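Local coordinates for protein putative hexulose 6 phosphate synthase (Salmonella typhimurium, PDB 3F4W) that is of unassigned function but belongs to the HUMPS family and folds as an eight-stranded parallel beta/alpha (TIM) barrel, at residues K2-L7 / E55-A60; M16-K21 / A189-A194; V23-I28 / E199-S204; D148-M153 / I162-G167. All blocks are in the same frame, centred on the assembly; numbering follows the deposited sequence.

The four contacts sample one TIM barrel from its interior to its outer layer. Contact 1 lies about 5 Å from the centre of the chain, inside the barrel between the first and third strands. Contacts 2 and 3 join the first helix and the loop after it to the two helices that follow the last strand; their centres are about 10 Å apart, and E199 packs on A189, I190 and A193. Strand 2-7 serves all three: L5 packs on M19 and I190, and L3 N meets D27 OD2 at 2.8 Å. Contact 4 is centred about 24 Å from contact 2, its strand in the same sheet as contact 1; its G167 N is hydrogen-bonded to a malonate ion, probably from the crystallisation liquor.

Contact 1 (K2-L7 / E55-A60); sequences KLQLAL and EVLADA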
loop_
_atom_site.group_PDB
_atom_site.type_symbol
_atom_site.label_atom_id
_atom_site.label_comp_id
_atom_site.label_asym_id
_atom_site.label_seq_id
_atom_site.Cartn_x
_atom_site.Cartn_y
_atom_site.Cartn_z
ATOM N N LYS A 2 24.094 -5.908 -2.130
ATOM C CA LYS A 2 23.392 -5.950 -3.405
ATOM C C LYS A 2 22.881 -4.581 -3.828
ATOM O O LYS A 2 22.569 -3.741 -2.989
ATOM C CB LYS A 2 22.206 -6.909 -3.314
ATOM C CG LYS A 2 22.571 -8.352 -3.019
ATOM C CD LYS A 2 21.318 -9.210 -2.978
ATOM C CE LYS A 2 21.640 -10.688 -2.835
ATOM N NZ LYS A 2 20.393 -11.500 -2.697
ATOM N N LEU A 3 22.788 -4.367 -5.136
ATOM C CA LEU A 3 22.152 -3.168 -5.668
ATOM C C LEU A 3 20.723 -3.467 -6.103
ATOM O O LEU A 3 20.491 -4.247 -7.023
ATOM C CB LEU A 3 22.950 -2.590 -6.839
ATOM C CG LEU A 3 22.289 -1.420 -7.573
ATOM C CD1 LEU A 3 21.885 -0.321 -6.596
ATOM C CD2 LEU A 3 23.202 -0.866 -8.660
ATOM N N GLN A 4 19.764 -2.841 -5.429
ATOM C CA GLN A 4 18.359 -2.984 -5.785
ATOM C C GLN A 4 17.908 -1.721 -6.511
ATOM O O GLN A 4 18.124 -0.611 -6.026
ATOM C CB GLN A 4 17.521 -3.218 -4.526
ATOM C CG GLN A 4 16.021 -3.184 -4.739
ATOM C CD GLN A 4 15.259 -3.679 -3.520
ATOM O OE1 GLN A 4 15.668 -4.643 -2.874
ATOM N NE2 GLN A 4 14.146 -3.024 -3.204
ATOM N N LEU A 5 17.302 -1.896 -7.684
ATOM C CA LEU A 5 16.859 -0.774 -8.507
ATOM C C LEU A 5 15.343 -0.587 -8.472
ATOM O O LEU A 5 14.593 -1.428 -8.969
ATOM C CB LEU A 5 17.310 -0.965 -9.956
ATOM C CG LEU A 5 16.814 0.080 -10.957
ATOM C CD1 LEU A 5 17.467 1.430 -10.701
ATOM C CD2 LEU A 5 17.085 -0.377 -12.376
ATOM N N ALA A 6 14.896 0.526 -7.901
ATOM C CA ALA A 6 13.466 0.823 -7.841
ATOM C C ALA A 6 12.930 1.405 -9.151
ATOM O O ALA A 6 13.332 2.489 -9.572
ATOM C CB ALA A 6 13.162 1.767 -6.674
ATOM N N LEU A 7 12.022 0.673 -9.792
ATOM C CA LEU A 7 11.295 1.185 -10.946
ATOM C C LEU A 7 9.931 1.701 -10.489
ATOM O O LEU A 7 8.985 0.931 -10.339
ATOM C CB LEU A 7 11.119 0.096 -12.005
ATOM C CG LEU A 7 12.395 -0.590 -12.501
ATOM C CD1 LEU A 7 12.052 -1.671 -13.509
ATOM C CD2 LEU A 7 13.351 0.423 -13.108
ATOM N N GLU A 55 16.781 -11.309 -9.531
ATOM C CA GLU A 55 15.755 -11.357 -8.496
ATOM C C GLU A 55 14.781 -10.197 -8.675
ATOM O O GLU A 55 15.178 -9.090 -9.035
ATOM C CB GLU A 55 16.379 -11.333 -7.099
ATOM C CG GLU A 55 17.069 -12.632 -6.716
ATOM C CD GLU A 55 17.621 -12.609 -5.304
ATOM O OE1 GLU A 55 17.534 -13.651 -4.616
ATOM O OE2 GLU A 55 18.142 -11.555 -4.879
ATOM N N VAL A 56 13.504 -10.460 -8.434
ATOM C CA VAL A 56 12.480 -9.441 -8.603
ATOM C C VAL A 56 11.802 -9.172 -7.268
ATOM O O VAL A 56 11.371 -10.098 -6.582
ATOM C CB VAL A 56 11.432 -9.850 -9.671
ATOM C CG1 VAL A 56 10.332 -8.807 -9.777
ATOM C CG2 VAL A 56 12.102 -10.053 -11.024
ATOM N N LEU A 57 11.738 -7.894 -6.903
ATOM C CA LEU A 57 11.098 -7.441 -5.673
ATOM C C LEU A 57 9.789 -6.732 -6.023
ATOM O O LEU A 57 9.780 -5.812 -6.835
ATOM C CB LEU A 57 12.047 -6.478 -4.940
ATOM C CG LEU A 57 11.746 -5.608 -3.700
ATOM C CD1 LEU A 57 10.322 -5.080 -3.642
ATOM C CD2 LEU A 57 12.132 -6.295 -2.384
ATOM N N ALA A 58 8.683 -7.163 -5.421
ATOM C CA ALA A 58 7.407 -6.476 -5.609
ATOM C C ALA A 58 7.155 -5.530 -4.442
ATOM O O ALA A 58 6.905 -5.973 -3.319
ATOM C CB ALA A 58 6.267 -7.486 -5.732
ATOM N N ASP A 59 7.230 -4.229 -4.704
ATOM C CA ASP A 59 7.077 -3.233 -3.653
ATOM C C ASP A 59 5.606 -2.933 -3.385
ATOM O O ASP A 59 5.135 -1.815 -3.608
ATOM C CB ASP A 59 7.814 -1.947 -4.013
ATOM C CG ASP A 59 7.988 -1.028 -2.824
ATOM O OD1 ASP A 59 7.895 -1.511 -1.676
ATOM O OD2 ASP A 59 8.219 0.178 -3.039
ATOM N N ALA A 60 4.887 -3.942 -2.906
ATOM C CA ALA A 60 3.458 -3.808 -2.646
ATOM C C ALA A 60 3.160 -2.933 -1.427
ATOM O O ALA A 60 2.075 -2.361 -1.322
ATOM C CB ALA A 60 2.829 -5.181 -2.481
#
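Across the interior of the TIM barrel, K2 and Q4 of the first strand meet E55 and L57 of the third, passing in front of strand 28-31, which lies between the two in the sheet. The backbones stay well apart, with the CA atoms of Q4 and L57 8.5 Å from each other, so side chains alone bridge the gap. At the end where both strands begin, K2 NZ and E55 OE2 form a salt bridge of 3.1 Å. Both chains are extended and cross at about a right angle; the ammonium comes to the syn side of OE2, 23° out of the carboxylate plane. Two residues along, Q4 reaches inward with CG anti to its own N (chi1 172°), and its amide meets the branch of L57. Q4 NE2 lies 3.6 Å from L57 CG and Q4 OE1 3.9 Å from L57 CD2. L57 gives the amide no polar partner; the hydrogen bond of Q4 NE2 goes to E30 OE1. Length suits K2 and E55 here, since two long flexible chains can span a distance that short ones could not. E55 OE2 also bonds Y80 OH, so two polar groups grip one oxygen, which would probably help to keep the carboxylate ionised beside K2.

Contact 2 (M16-K21 / A189-A194); sequences MVFMDK and AITHAA
F18 of the first barrel helix is the residue that meets I190 and T191, at the end of the short helix 188-191. A small helix of this kind, placed between the eighth strand and the last main helix, is found in many TIM barrels. Along helix 12-22, the first residue to matter is F18. With its CG anti to the backbone N (chi1 -177°), the ring is carried outward from the helix, and its far end does the touching. F18 CZ lies 3.5 Å from I190 O, which sits at the ring edge near its plane, and 3.7 Å from I190 CG2, also at the edge. T191 CA comes obliquely to F18 CZ at 3.5 Å, while T191 CG2 is 3.9 Å from F18 CE2. Phenylalanine suits the place because one long, flat group can span two helices whose CA atoms, at F18 and T191, are 8.0 Å apart. The same ring also touches P196 and L10. M19 then turns to the sheet, packing on L5 and L7, whereas D20 faces solvent and is held by K50 and Y51. Further along, K21 N bonds F18 O. Across the contact, T191 fits by serving two ends: its OG1 bonds G187 O, and its methyl is left to the ring. I190 O likewise does double duty, accepting A193 N at 3.2 Å while F18 CZ rests against it.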
loop_
_atom_site.group_PDB
_atom_site.type_symbol
_atom_site.label_atom_id
_atom_site.label_comp_id
_atom_site.label_asym_id
_atom_site.label_seq_id
_atom_site.Cartn_x
_atom_site.Cartn_y
_atom_site.Cartn_z
ATOM N N MET A 16 10.813 -2.201 -19.628
ATOM C CA MET A 16 11.443 -3.267 -20.400
ATOM C C MET A 16 12.600 -2.726 -21.232
ATOM O O MET A 16 13.642 -3.373 -21.364
ATOM C CB MET A 16 10.415 -3.955 -21.300
ATOM C CG MET A 16 9.291 -4.623 -20.531
ATOM S SD MET A 16 9.858 -6.005 -19.526
ATOM C CE MET A 16 9.731 -7.356 -20.691
ATOM N N VAL A 17 12.413 -1.534 -21.787
ATOM C CA VAL A 17 13.461 -0.880 -22.555
ATOM C C VAL A 17 14.579 -0.375 -21.650
ATOM O O VAL A 17 15.761 -0.541 -21.957
ATOM C CB VAL A 17 12.903 0.300 -23.363
ATOM C CG1 VAL A 17 14.034 1.201 -23.830
ATOM C CG2 VAL A 17 12.079 -0.207 -24.536
ATOM N N PHE A 18 14.203 0.237 -20.530
ATOM C CA PHE A 18 15.176 0.832 -19.617
ATOM C C PHE A 18 16.093 -0.201 -18.970
ATOM O O PHE A 18 17.288 0.040 -18.811
ATOM C CB PHE A 18 14.474 1.658 -18.533
ATOM C CG PHE A 18 15.424 2.359 -17.596
ATOM C CD1 PHE A 18 15.976 3.584 -17.934
ATOM C CD2 PHE A 18 15.764 1.791 -16.380
ATOM C CE1 PHE A 18 16.850 4.231 -17.075
ATOM C CE2 PHE A 18 16.639 2.428 -15.515
ATOM C CZ PHE A 18 17.185 3.649 -15.863
ATOM N N MET A 19 15.535 -1.346 -18.590
ATOM C CA MET A 19 16.315 -2.376 -17.906
ATOM C C MET A 19 17.495 -2.876 -18.738
ATOM O O MET A 19 18.541 -3.223 -18.192
ATOM C CB MET A 19 15.428 -3.546 -17.474
ATOM C CG MET A 19 14.632 -3.286 -16.197
ATOM S SD MET A 19 15.619 -2.619 -14.837
ATOM C CE MET A 19 16.941 -3.822 -14.705
ATOM N N ASP A 20 17.328 -2.913 -20.056
ATOM C CA ASP A 20 18.404 -3.362 -20.936
ATOM C C ASP A 20 19.649 -2.487 -20.800
ATOM O O ASP A 20 20.757 -2.912 -21.126
ATOM C CB ASP A 20 17.937 -3.396 -22.392
ATOM C CG ASP A 20 17.051 -4.586 -22.688
ATOM O OD1 ASP A 20 16.261 -4.521 -23.655
ATOM O OD2 ASP A 20 17.143 -5.588 -21.947
ATOM N N LYS A 21 19.462 -1.269 -20.307
ATOM C CA LYS A 21 20.564 -0.326 -20.168
ATOM C C LYS A 21 21.420 -0.585 -18.931
ATOM O O LYS A 21 22.590 -0.215 -18.899
ATOM C CB LYS A 21 20.036 1.110 -20.109
ATOM C CG LYS A 21 19.393 1.628 -21.381
ATOM C CD LYS A 21 19.074 3.109 -21.212
ATOM C CE LYS A 21 18.742 3.781 -22.530
ATOM N NZ LYS A 21 17.349 3.502 -22.951
ATOM N N ALA A 189 18.022 8.292 -8.872
ATOM C CA ALA A 189 19.388 8.615 -9.279
ATOM C C ALA A 189 19.733 7.937 -10.599
ATOM O O ALA A 189 20.474 8.485 -11.419
ATOM C CB ALA A 189 20.382 8.219 -8.196
ATOM N N ILE A 190 19.184 6.744 -10.803
ATOM C CA ILE A 190 19.440 5.975 -12.017
ATOM C C ILE A 190 18.372 6.175 -13.095
ATOM O O ILE A 190 18.694 6.380 -14.267
ATOM C CB ILE A 190 19.584 4.466 -11.701
ATOM C CG1 ILE A 190 20.877 4.210 -10.916
ATOM C CG2 ILE A 190 19.554 3.646 -12.981
ATOM C CD1 ILE A 190 20.970 2.827 -10.299
ATOM N N THR A 191 17.102 6.119 -12.708
ATOM C CA THR A 191 16.025 6.198 -13.693
ATOM C C THR A 191 15.929 7.573 -14.357
ATOM O O THR A 191 15.509 7.683 -15.508
ATOM C CB THR A 191 14.660 5.792 -13.100
ATOM O OG1 THR A 191 14.363 6.614 -11.967
ATOM C CG2 THR A 191 14.683 4.332 -12.670
ATOM N N HIS A 192 16.337 8.615 -13.640
ATOM C CA HIS A 192 16.309 9.967 -14.188
ATOM C C HIS A 192 17.694 10.435 -14.622
ATOM O O HIS A 192 17.898 11.614 -14.911
ATOM C CB HIS A 192 15.732 10.956 -13.173
ATOM C CG HIS A 192 14.270 10.771 -12.911
ATOM N ND1 HIS A 192 13.323 10.809 -13.912
ATOM C CD2 HIS A 192 13.590 10.564 -11.758
ATOM C CE1 HIS A 192 12.125 10.620 -13.389
ATOM N NE2 HIS A 192 12.258 10.470 -12.083
ATOM N N ALA A 193 18.647 9.510 -14.659
ATOM C CA ALA A 193 20.007 9.844 -15.055
ATOM C C ALA A 193 20.083 10.098 -16.553
ATOM O O ALA A 193 19.425 9.418 -17.342
ATOM C CB ALA A 193 20.961 8.732 -14.663
ATOM N N ALA A 194 20.883 11.083 -16.947
ATOM C CA ALA A 194 21.138 11.313 -18.363
ATOM C C ALA A 194 21.839 10.085 -18.938
ATOM O O ALA A 194 21.571 9.662 -20.063
ATOM C CB ALA A 194 21.988 12.556 -18.551
#

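Contact 3 (V23-I28 / E199-S204); sequences VDDVDI and EARKIS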
loop_
_atom_site.group_PDB
_atom_site.type_symbol
_atom_site.label_atom_id
_atom_site.label_comp_id
_atom_site.label_asym_id
_atom_site.label_seq_id
_atom_site.Cartn_x
_atom_site.Cartn_y
_atom_site.Cartn_z
ATOM N N VAL A 23 20.759 -3.591 -16.504
ATOM C CA VAL A 23 20.514 -4.857 -15.816
ATOM C C VAL A 23 21.772 -5.608 -15.365
ATOM O O VAL A 23 21.750 -6.289 -14.339
ATOM C CB VAL A 23 19.612 -5.798 -16.642
ATOM C CG1 VAL A 23 20.349 -6.304 -17.874
ATOM C CG2 VAL A 23 19.140 -6.961 -15.774
ATOM N N ASP A 24 22.864 -5.485 -16.117
ATOM C CA ASP A 24 24.091 -6.219 -15.798
ATOM C C ASP A 24 24.762 -5.749 -14.503
ATOM O O ASP A 24 25.556 -6.480 -13.908
ATOM C CB ASP A 24 25.089 -6.150 -16.961
ATOM C CG ASP A 24 24.684 -7.033 -18.136
ATOM O OD1 ASP A 24 23.784 -7.879 -17.967
ATOM O OD2 ASP A 24 25.269 -6.882 -19.227
ATOM N N ASP A 25 24.451 -4.529 -14.078
ATOM C CA ASP A 25 25.028 -3.969 -12.857
ATOM C C ASP A 25 24.053 -3.965 -11.678
ATOM O O ASP A 25 24.368 -3.438 -10.609
ATOM C CB ASP A 25 25.524 -2.543 -13.104
ATOM C CG ASP A 25 26.739 -2.500 -14.004
ATOM O OD1 ASP A 25 27.376 -3.558 -14.194
ATOM O OD2 ASP A 25 27.057 -1.407 -14.513
ATOM N N VAL A 26 22.878 -4.554 -11.880
ATOM C CA VAL A 26 21.829 -4.580 -10.864
ATOM C C VAL A 26 21.619 -6.002 -10.341
ATOM O O VAL A 26 21.669 -6.959 -11.107
ATOM C CB VAL A 26 20.503 -4.038 -11.446
ATOM C CG1 VAL A 26 19.348 -4.271 -10.487
ATOM C CG2 VAL A 26 20.637 -2.557 -11.784
ATOM N N ASP A 27 21.387 -6.135 -9.038
ATOM C CA ASP A 27 21.165 -7.444 -8.420
ATOM C C ASP A 27 19.682 -7.745 -8.214
ATOM O O ASP A 27 19.237 -8.876 -8.395
ATOM C CB ASP A 27 21.877 -7.526 -7.071
ATOM C CG ASP A 27 23.373 -7.361 -7.193
ATOM O OD1 ASP A 27 24.029 -8.284 -7.731
ATOM O OD2 ASP A 27 23.890 -6.309 -6.753
ATOM N N ILE A 28 18.925 -6.733 -7.810
ATOM C CA ILE A 28 17.496 -6.904 -7.569
ATOM C C ILE A 28 16.691 -5.864 -8.332
ATOM O O ILE A 28 16.919 -4.667 -8.188
ATOM C CB ILE A 28 17.156 -6.771 -6.073
ATOM C CG1 ILE A 28 17.933 -7.804 -5.251
ATOM C CG2 ILE A 28 15.656 -6.925 -5.861
ATOM C CD1 ILE A 28 17.801 -7.620 -3.746
ATOM N N GLU A 199 25.589 5.885 -14.274
ATOM C CA GLU A 199 25.209 6.028 -12.873
ATOM C C GLU A 199 25.126 4.666 -12.197
ATOM O O GLU A 199 25.559 4.504 -11.058
ATOM C CB GLU A 199 23.877 6.773 -12.738
ATOM C CG GLU A 199 23.370 6.900 -11.301
ATOM C CD GLU A 199 24.228 7.822 -10.446
ATOM O OE1 GLU A 199 23.797 8.176 -9.323
ATOM O OE2 GLU A 199 25.331 8.201 -10.898
ATOM N N ALA A 200 24.576 3.686 -12.906
ATOM C CA ALA A 200 24.471 2.333 -12.373
ATOM C C ALA A 200 25.857 1.748 -12.133
ATOM O O ALA A 200 26.098 1.089 -11.121
ATOM C CB ALA A 200 23.672 1.447 -13.320
ATOM N N ARG A 201 26.771 2.001 -13.064
ATOM C CA ARG A 201 28.143 1.528 -12.928
ATOM C C ARG A 201 28.831 2.112 -11.696
ATOM O O ARG A 201 29.467 1.387 -10.936
ATOM C CB ARG A 201 28.966 1.867 -14.170
ATOM C CG ARG A 201 30.389 1.341 -14.094
ATOM C CD ARG A 201 31.320 2.073 -15.044
ATOM N NE ARG A 201 31.737 3.374 -14.528
ATOM C CZ ARG A 201 31.441 4.538 -15.100
ATOM N NH1 ARG A 201 30.721 4.571 -16.216
ATOM N NH2 ARG A 201 31.872 5.669 -14.558
ATOM N N LYS A 202 28.704 3.423 -11.512
ATOM C CA LYS A 202 29.398 4.111 -10.424
ATOM C C LYS A 202 28.887 3.691 -9.048
ATOM O O LYS A 202 29.652 3.641 -8.080
ATOM C CB LYS A 202 29.297 5.629 -10.591
ATOM C CG LYS A 202 29.800 6.120 -11.937
ATOM C CD LYS A 202 30.469 7.479 -11.832
ATOM C CE LYS A 202 29.479 8.566 -11.452
ATOM N NZ LYS A 202 28.501 8.814 -12.544
ATOM N N ILE A 203 27.597 3.386 -8.963
ATOM C CA ILE A 203 27.006 2.963 -7.699
ATOM C C ILE A 203 27.405 1.524 -7.382
ATOM O O ILE A 203 27.857 1.226 -6.278
ATOM C CB ILE A 203 25.466 3.128 -7.709
ATOM C CG1 ILE A 203 25.101 4.614 -7.732
ATOM C CG2 ILE A 203 24.832 2.449 -6.498
ATOM C CD1 ILE A 203 23.641 4.885 -8.019
ATOM N N SER A 204 27.274 0.636 -8.361
ATOM C CA SER A 204 27.591 -0.769 -8.135
ATOM C C SER A 204 29.080 -0.945 -7.859
ATOM O O SER A 204 29.483 -1.879 -7.174
ATOM C CB SER A 204 27.167 -1.618 -9.333
ATOM O OG SER A 204 27.880 -1.230 -10.493
#
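The short 3-10 turn at V23-D25, leading from the first helix of the TIM barrel towards its second strand, comes close to the last helix, with the CA atoms of D25 and S204 6.3 Å apart. D25 makes the contact from its side. D25 CB faces the helix, lying 4.4 Å from A200 CB and 3.8 Å from S204 OG, and D25 O lies 3.6 Å from S204 CB. Small residues suit this helix face, because alanine and serine let the turn approach the backbone closely. The carboxylate extends along the helix to R201, where D25 OD2 comes to 3.5 Å from R201 CA. It makes no salt bridge there: the arginine chain bends at chi3 (79°) and leads away, with R201 NE 6.7 Å from D25 OD2, although the opposite charges may still attract weakly. Aspartate suits the place because it is partly exposed while its CB and backbone pack on the helix. V26, next in the chain, turns inward to pack on L5, while K54 NZ bonds both V23 O and V26 O and so braces the turn. Serine, for its part, directs its hydroxyl back to its own helix: S204 OG lies 3.0 Å from A200 O and 3.1 Å from R201 O.

Contact 4 (D148-M153 / I162-G167); sequences DDLITM and IAVAGG
L150 and M153, one turn apart on helix 147-156, fit against I162 and V164, two residues that face the same way on the seventh strand of the TIM barrel. Helix and strand run almost antiparallel, at 171° with their axes 9.6 Å apart; helix 147-156 belongs to the connection of the beta-alpha-beta unit between strands 130-134 and 161-165. L150 is the central bump. The leucine spans I162 and V164, one methyl on each: L150 CD1 reaches I162 CG2 at 3.9 Å, and L150 CD2 sits over the fork of V164, 4.1 Å from both V164 CG1 and CG2. The valine presents that fork because its first torsion, 59°, puts CG1 between N and the carbonyl carbon and CG2 anti to N. I162 in turn is a bump for the helix. Its CG2 lodges between L150 and M153, and I162 CD1 rests against the CG-SD bond of M153, 3.6 Å from M153 CG and 3.7 Å from M153 SD. Methionine suits the spot because its unbranched, flexible chain, bent at chi2 and chi3, lays that bond along the isoleucine methyl and leaves CE farther off. All four side chains are buried and apolar, as a seam between sheet and helix layer requires. M153 also touches L131 and V133 of strand 130-134 and V120 of helix 116-126; L150 touches L179, and V164 touches P146 and P181.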
loop_
_atom_site.group_PDB
_atom_site.type_symbol
_atom_site.label_atom_id
_atom_site.label_comp_id
_atom_site.label_asym_id
_atom_site.label_seq_id
_atom_site.Cartn_x
_atom_site.Cartn_y
_atom_site.Cartn_z
ATOM N N ASP A 148 20.308 8.569 9.233
ATOM C CA ASP A 148 20.136 8.558 10.682
ATOM C C ASP A 148 19.369 7.311 11.107
ATOM O O ASP A 148 19.727 6.659 12.088
ATOM C CB ASP A 148 19.433 9.823 11.186
ATOM C CG ASP A 148 19.692 10.090 12.667
ATOM O OD1 ASP A 148 20.333 9.248 13.331
ATOM O OD2 ASP A 148 19.261 11.147 13.170
ATOM N N ASP A 149 18.323 6.972 10.359
ATOM C CA ASP A 149 17.554 5.764 10.648
ATOM C C ASP A 149 18.384 4.496 10.433
ATOM O O ASP A 149 18.239 3.524 11.170
ATOM C CB ASP A 149 16.259 5.720 9.824
ATOM C CG ASP A 149 15.175 6.630 10.389
ATOM O OD1 ASP A 149 15.348 7.151 11.512
ATOM O OD2 ASP A 149 14.143 6.818 9.713
ATOM N N LEU A 150 19.261 4.509 9.432
ATOM C CA LEU A 150 20.123 3.357 9.185
ATOM C C LEU A 150 21.089 3.140 10.350
ATOM O O LEU A 150 21.357 2.005 10.742
ATOM C CB LEU A 150 20.905 3.514 7.877
ATOM C CG LEU A 150 21.826 2.343 7.518
ATOM C CD1 LEU A 150 21.039 1.043 7.438
ATOM C CD2 LEU A 150 22.548 2.598 6.210
ATOM N N ILE A 151 21.605 4.236 10.896
ATOM C CA ILE A 151 22.505 4.174 12.044
ATOM C C ILE A 151 21.831 3.507 13.240
ATOM O O ILE A 151 22.395 2.611 13.863
ATOM C CB ILE A 151 22.996 5.575 12.445
ATOM C CG1 ILE A 151 23.869 6.165 11.336
ATOM C CG2 ILE A 151 23.750 5.520 13.768
ATOM C CD1 ILE A 151 24.238 7.615 11.560
ATOM N N THR A 152 20.616 3.939 13.555
ATOM C CA THR A 152 19.865 3.320 14.639
ATOM C C THR A 152 19.574 1.854 14.342
ATOM O O THR A 152 19.763 0.988 15.196
ATOM C CB THR A 152 18.548 4.054 14.904
ATOM O OG1 THR A 152 18.834 5.388 15.338
ATOM C CG2 THR A 152 17.746 3.336 15.979
ATOM N N MET A 153 19.117 1.577 13.125
ATOM C CA MET A 153 18.825 0.207 12.727
ATOM C C MET A 153 20.020 -0.714 12.966
ATOM O O MET A 153 19.880 -1.790 13.544
ATOM C CB MET A 153 18.401 0.147 11.257
ATOM C CG MET A 153 18.235 -1.268 10.740
ATOM S SD MET A 153 16.862 -2.123 11.532
ATOM C CE MET A 153 15.482 -1.465 10.596
ATOM N N ILE A 162 19.616 -6.226 6.313
ATOM C CA ILE A 162 19.206 -4.821 6.281
ATOM C C ILE A 162 19.335 -4.189 4.901
ATOM O O ILE A 162 20.365 -4.318 4.243
ATOM C CB ILE A 162 20.023 -3.967 7.273
ATOM C CG1 ILE A 162 19.920 -4.533 8.693
ATOM C CG2 ILE A 162 19.563 -2.512 7.234
ATOM C CD1 ILE A 162 18.515 -4.529 9.263
ATOM N N ALA A 163 18.280 -3.496 4.478
ATOM C CA ALA A 163 18.302 -2.717 3.247
ATOM C C ALA A 163 18.122 -1.239 3.573
ATOM O O ALA A 163 17.623 -0.888 4.642
ATOM C CB ALA A 163 17.212 -3.193 2.288
ATOM N N VAL A 164 18.544 -0.370 2.660
ATOM C CA VAL A 164 18.364 1.063 2.858
ATOM C C VAL A 164 17.990 1.783 1.560
ATOM O O VAL A 164 18.582 1.546 0.504
ATOM C CB VAL A 164 19.603 1.720 3.521
ATOM C CG1 VAL A 164 20.845 1.517 2.670
ATOM C CG2 VAL A 164 19.349 3.198 3.776
ATOM N N ALA A 165 16.989 2.655 1.657
ATOM C CA ALA A 165 16.501 3.412 0.517
ATOM C C ALA A 165 16.174 4.837 0.941
ATOM O O ALA A 165 15.720 5.072 2.064
ATOM C CB ALA A 165 15.258 2.747 -0.063
ATOM N N GLY A 166 16.401 5.784 0.041
ATOM C CA GLY A 166 16.021 7.161 0.294
ATOM C C GLY A 166 16.813 8.159 -0.522
ATOM O O GLY A 166 17.571 8.955 0.026
ATOM N N GLY A 167 16.648 8.109 -1.838
ATOM C CA GLY A 167 17.286 9.064 -2.726
ATOM C C GLY A 167 18.790 8.907 -2.825
ATOM O O GLY A 167 19.497 9.858 -3.147
#